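Local coordinates for protein putative metal-dependent phosphoesterase (Bifidobacterium adolescentis, PDB 3O0F) that hydrolyses phosphoester bonds in a metal-dependent reaction and binds AMP beside iron and zinc ions, at residues V85-F90 against H186-A191; G196-A201 against D253-G258. All blocks are in the same frame, centred on the assembly; numbering follows the deposited sequence. Where two conformers were deposited one is given.

Contact 1: residues V85-F90 against H186-A191; sequences VHMLAF and HEVIAA. With FE (Fe (III) ion), chain D.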
# COMPACT_ATOMS: atom_id res chain seq x y z
N VAL A 85 5.25 -8.76 -3.99
CA VAL A 85 5.53 -7.43 -4.52
C VAL A 85 4.27 -6.58 -4.30
O VAL A 85 3.16 -7.01 -4.63
CB VAL A 85 5.81 -7.45 -6.05
CG1 VAL A 85 6.12 -6.04 -6.57
CG2 VAL A 85 6.95 -8.41 -6.41
N HIS A 86 4.45 -5.40 -3.75
CA HIS A 86 3.39 -4.43 -3.64
C HIS A 86 3.62 -3.33 -4.68
O HIS A 86 4.75 -2.82 -4.82
CB HIS A 86 3.36 -3.89 -2.21
CG HIS A 86 2.81 -4.87 -1.21
ND1 HIS A 86 2.44 -4.51 0.07
CD2 HIS A 86 2.53 -6.19 -1.32
CE1 HIS A 86 1.98 -5.57 0.71
NE2 HIS A 86 2.02 -6.60 -0.11
N MSE A 87 2.57 -3.01 -5.43
CA MSE A 87 2.61 -2.04 -6.51
C MSE A 87 1.72 -0.87 -6.12
O MSE A 87 0.55 -1.06 -5.85
CB MSE A 87 2.03 -2.64 -7.77
CG MSE A 87 2.66 -3.99 -8.14
SE MSE A 87 4.21 -3.85 -9.28
CE MSE A 87 4.69 -1.97 -9.21
N LEU A 88 2.25 0.33 -6.19
CA LEU A 88 1.48 1.54 -5.98
C LEU A 88 0.97 2.00 -7.37
O LEU A 88 1.76 2.08 -8.32
CB LEU A 88 2.38 2.61 -5.36
CG LEU A 88 2.88 2.40 -3.93
CD1 LEU A 88 3.97 3.42 -3.63
CD2 LEU A 88 1.79 2.48 -2.88
N ALA A 89 -0.33 2.26 -7.45
CA ALA A 89 -1.03 2.63 -8.69
C ALA A 89 -1.70 3.95 -8.45
O ALA A 89 -2.48 4.08 -7.51
CB ALA A 89 -2.07 1.61 -9.05
N PHE A 90 -1.36 4.95 -9.24
CA PHE A 90 -1.93 6.28 -9.02
C PHE A 90 -2.66 6.77 -10.28
O PHE A 90 -2.25 6.49 -11.42
CB PHE A 90 -0.83 7.29 -8.72
CG PHE A 90 -0.07 7.00 -7.46
CD1 PHE A 90 -0.64 7.26 -6.22
CD2 PHE A 90 1.20 6.45 -7.53
CE1 PHE A 90 0.06 6.94 -5.04
CE2 PHE A 90 1.92 6.18 -6.36
CZ PHE A 90 1.34 6.42 -5.13
N HIS A 186 3.09 -8.75 -13.81
CA HIS A 186 2.85 -8.47 -15.23
C HIS A 186 1.37 -8.15 -15.50
O HIS A 186 1.06 -7.28 -16.31
CB HIS A 186 3.30 -9.63 -16.10
CG HIS A 186 4.63 -10.19 -15.71
ND1 HIS A 186 5.77 -9.41 -15.65
CD2 HIS A 186 5.01 -11.44 -15.36
CE1 HIS A 186 6.79 -10.16 -15.27
NE2 HIS A 186 6.36 -11.40 -15.08
N GLU A 187 0.48 -8.87 -14.82
CA GLU A 187 -0.93 -8.61 -14.94
C GLU A 187 -1.30 -7.29 -14.30
O GLU A 187 -2.04 -6.51 -14.90
CB GLU A 187 -1.82 -9.69 -14.31
CG GLU A 187 -3.29 -9.31 -14.57
CD GLU A 187 -4.35 -10.22 -14.01
OE1 GLU A 187 -4.03 -11.11 -13.19
OE2 GLU A 187 -5.52 -10.01 -14.43
N VAL A 188 -0.80 -7.03 -13.11
CA VAL A 188 -1.06 -5.74 -12.42
C VAL A 188 -0.59 -4.55 -13.26
O VAL A 188 -1.33 -3.57 -13.47
CB VAL A 188 -0.46 -5.73 -11.01
CG1 VAL A 188 -0.42 -4.28 -10.41
CG2 VAL A 188 -1.27 -6.72 -10.10
N ILE A 189 0.63 -4.62 -13.78
CA ILE A 189 1.13 -3.51 -14.59
C ILE A 189 0.29 -3.27 -15.86
O ILE A 189 -0.04 -2.11 -16.18
CB ILE A 189 2.60 -3.65 -14.95
CG1 ILE A 189 3.47 -3.54 -13.69
CG2 ILE A 189 3.01 -2.56 -15.94
CD1 ILE A 189 4.89 -4.02 -13.90
N ALA A 190 -0.08 -4.33 -16.57
CA ALA A 190 -0.94 -4.19 -17.72
C ALA A 190 -2.28 -3.55 -17.34
O ALA A 190 -2.80 -2.74 -18.12
CB ALA A 190 -1.17 -5.54 -18.42
N ALA A 191 -2.85 -3.94 -16.19
CA ALA A 191 -4.14 -3.45 -15.78
C ALA A 191 -4.04 -1.97 -15.41
O ALA A 191 -4.93 -1.20 -15.76
CB ALA A 191 -4.73 -4.27 -14.61
FE FE D . 3.47 -2.57 1.13
O HOH W 1 3.65 -0.72 1.88
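M87, a selenomethionine, overlaps V188 with the root of its side chain: CG of M87 lies 3.8 Å from CG1 of V188, and CB of M87 is 4.0 Å from the same methyl. The two side chains run obliquely past one another, and one V188 methyl meets two successive methylene carbons. Its placement follows from the first torsion of V188, 166°, which sets CG1 opposite the backbone N and carries it towards the strand. Farther along, SE of M87 comes within 4.5 Å of I189 CG1, a looser approach. Although the CB of I189 is not aimed at the strand, the end of its chain bends nearer. In M87 the bend at chi2 (-89°) brings the selenium over to I189, and the further bend at chi3 turns CE towards the neighbouring strand 198-201.

The contact thus seats helix 185-194 against strand 83-90 of the PHP fold, a distorted barrel in which helices flank a sheet. V188 also touches I76 and A78 of the adjoining strand 70-80 and M102 of helix 97-124, while M222 of helix 216-225 meets both M87 and I189. All three residues of the contact are buried.

Strand alternation separates this face from the metal site. The CA-CB bonds of H86 and M87 leave the backbone in nearly opposite directions, and H86 ND1 binds an iron ion at 2.4 Å, with a water 2.0 Å from the iron and E75 and H203 as further ligands. The H203 ring meets that of H86 with the planes about 60° apart. Polar bonds of the helix, such as E187 N to S184 OG, lie outside this pair of segments. Within it the touching atoms are carbon and selenium alone, which implies dispersion forces and no directional bond.

Contact 2: residues G196-A201 against D253-G258; sequences GGVVVA and DLLVTG
V200 reaches towards T257 from strand 198-201 to strand 255-258, two parallel strands of the PHP barrel-like sheet that are separated by strand 229-233. The nearest CA separation, 8.0 Å between V200 and L255, is too long for paired strands and shorter than a flat sheet would give across one intervening strand, as expected where the sheet curves; side chains alone bridge the two. From CB the V200 chain divides. CB itself stays 4.7 Å from T257 OG1, whereas CG1, placed opposite the backbone N by a first torsion of 170°, closes to 3.5 Å from that oxygen. CG2, the other branch, lies 4.2 Å from the methyl CG2 of T257, as does CG1. The pair therefore meets tip to tip, with a methyl against a hydroxyl oxygen in a van der Waals contact.

Two residues back on each strand the pattern repeats more loosely. V198 and L255 cross at about a right angle, on the face of the sheet that helix 278-287 covers, and T257 also touches E231 of the intervening strand. That helix meets L255 with T280, E283 and I284 and V198 with R287. V199 points to the other face of the sheet, onto helix 185-194. At the V198 end, the two branches meet through one methyl each, L255 CD1 standing 4.2 Å from V198 CG1.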
# COMPACT_ATOMS: atom_id res chain seq x y z
N GLY A 196 -5.12 3.64 -17.44
CA GLY A 196 -4.58 4.98 -17.67
C GLY A 196 -3.71 5.50 -16.55
O GLY A 196 -3.40 6.70 -16.51
N GLY A 197 -3.31 4.60 -15.65
CA GLY A 197 -2.60 5.00 -14.44
C GLY A 197 -1.08 4.95 -14.50
O GLY A 197 -0.47 4.60 -15.51
N VAL A 198 -0.49 5.20 -13.34
CA VAL A 198 0.94 5.27 -13.15
C VAL A 198 1.23 4.22 -12.11
O VAL A 198 0.61 4.17 -11.03
CB VAL A 198 1.39 6.69 -12.70
CG1 VAL A 198 2.93 6.79 -12.41
CG2 VAL A 198 0.95 7.70 -13.75
N VAL A 199 2.22 3.39 -12.40
CA VAL A 199 2.54 2.25 -11.54
C VAL A 199 3.99 2.30 -11.03
O VAL A 199 4.95 2.51 -11.79
CB VAL A 199 2.16 0.87 -12.22
CG1 VAL A 199 2.89 0.68 -13.51
CG2 VAL A 199 2.43 -0.28 -11.25
N VAL A 200 4.14 2.10 -9.73
CA VAL A 200 5.45 2.23 -9.04
C VAL A 200 5.66 0.98 -8.17
O VAL A 200 4.74 0.58 -7.50
CB VAL A 200 5.43 3.52 -8.15
CG1 VAL A 200 6.67 3.60 -7.21
CG2 VAL A 200 5.24 4.80 -9.02
N ALA A 201 6.84 0.36 -8.20
CA ALA A 201 7.15 -0.78 -7.32
C ALA A 201 7.42 -0.22 -5.89
O ALA A 201 8.27 0.64 -5.71
CB ALA A 201 8.38 -1.59 -7.87
N ASP A 253 15.29 5.96 -16.86
CA ASP A 253 14.47 7.13 -16.75
C ASP A 253 13.17 6.91 -15.96
O ASP A 253 12.13 7.41 -16.37
CB ASP A 253 14.13 7.59 -18.17
CG ASP A 253 14.24 9.07 -18.32
OD1 ASP A 253 15.40 9.56 -18.33
OD2 ASP A 253 13.17 9.72 -18.43
N LEU A 254 13.22 6.15 -14.86
CA LEU A 254 12.06 5.92 -14.06
C LEU A 254 11.87 7.05 -13.07
O LEU A 254 12.80 7.70 -12.64
CB LEU A 254 12.17 4.58 -13.31
CG LEU A 254 12.41 3.33 -14.15
CD1 LEU A 254 12.51 2.09 -13.27
CD2 LEU A 254 11.36 3.16 -15.28
N LEU A 255 10.64 7.24 -12.65
CA LEU A 255 10.33 8.09 -11.52
C LEU A 255 10.81 7.49 -10.18
O LEU A 255 10.81 6.27 -9.98
CB LEU A 255 8.80 8.29 -11.42
CG LEU A 255 8.15 8.82 -12.69
CD1 LEU A 255 6.63 8.72 -12.51
CD2 LEU A 255 8.72 10.25 -12.98
N VAL A 256 11.24 8.37 -9.27
CA VAL A 256 11.71 7.95 -7.95
C VAL A 256 10.77 8.57 -6.93
O VAL A 256 10.60 9.80 -6.93
CB VAL A 256 13.15 8.41 -7.73
CG1 VAL A 256 13.59 8.14 -6.27
CG2 VAL A 256 14.06 7.74 -8.75
N THR A 257 10.17 7.73 -6.10
CA THR A 257 9.20 8.17 -5.11
C THR A 257 9.64 7.85 -3.67
O THR A 257 10.64 7.17 -3.43
CB THR A 257 7.78 7.58 -5.40
OG1 THR A 257 7.70 6.19 -5.04
CG2 THR A 257 7.39 7.75 -6.88
N GLY A 258 8.94 8.46 -2.73
CA GLY A 258 9.10 8.22 -1.33
C GLY A 258 7.73 8.35 -0.65
O GLY A 258 6.81 9.03 -1.15

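How the contacts relate
Contacts 1 and 2, with centres 10 Å apart, share a sheet in which strands 83-90 and 198-201 are antiparallel neighbours. The joint is part backbone pairing (L88 O lies 2.8 Å from V200 N and F90 N 2.8 Å from V198 O, both probable hydrogen bonds) and part packing, with M87 CE 3.3 Å from A201 CA. Helix 185-194 leads through the turn at G196-G197 into strand 198-201, and its I189 also touches V199. Contact 1 includes iron ligand H86, which also touches AMP, and the M87 side chain is about 6 Å from that of E75. Contact 2 approaches the metals through T257, its side chain about 7 Å from that of H18, a ligand of the other iron.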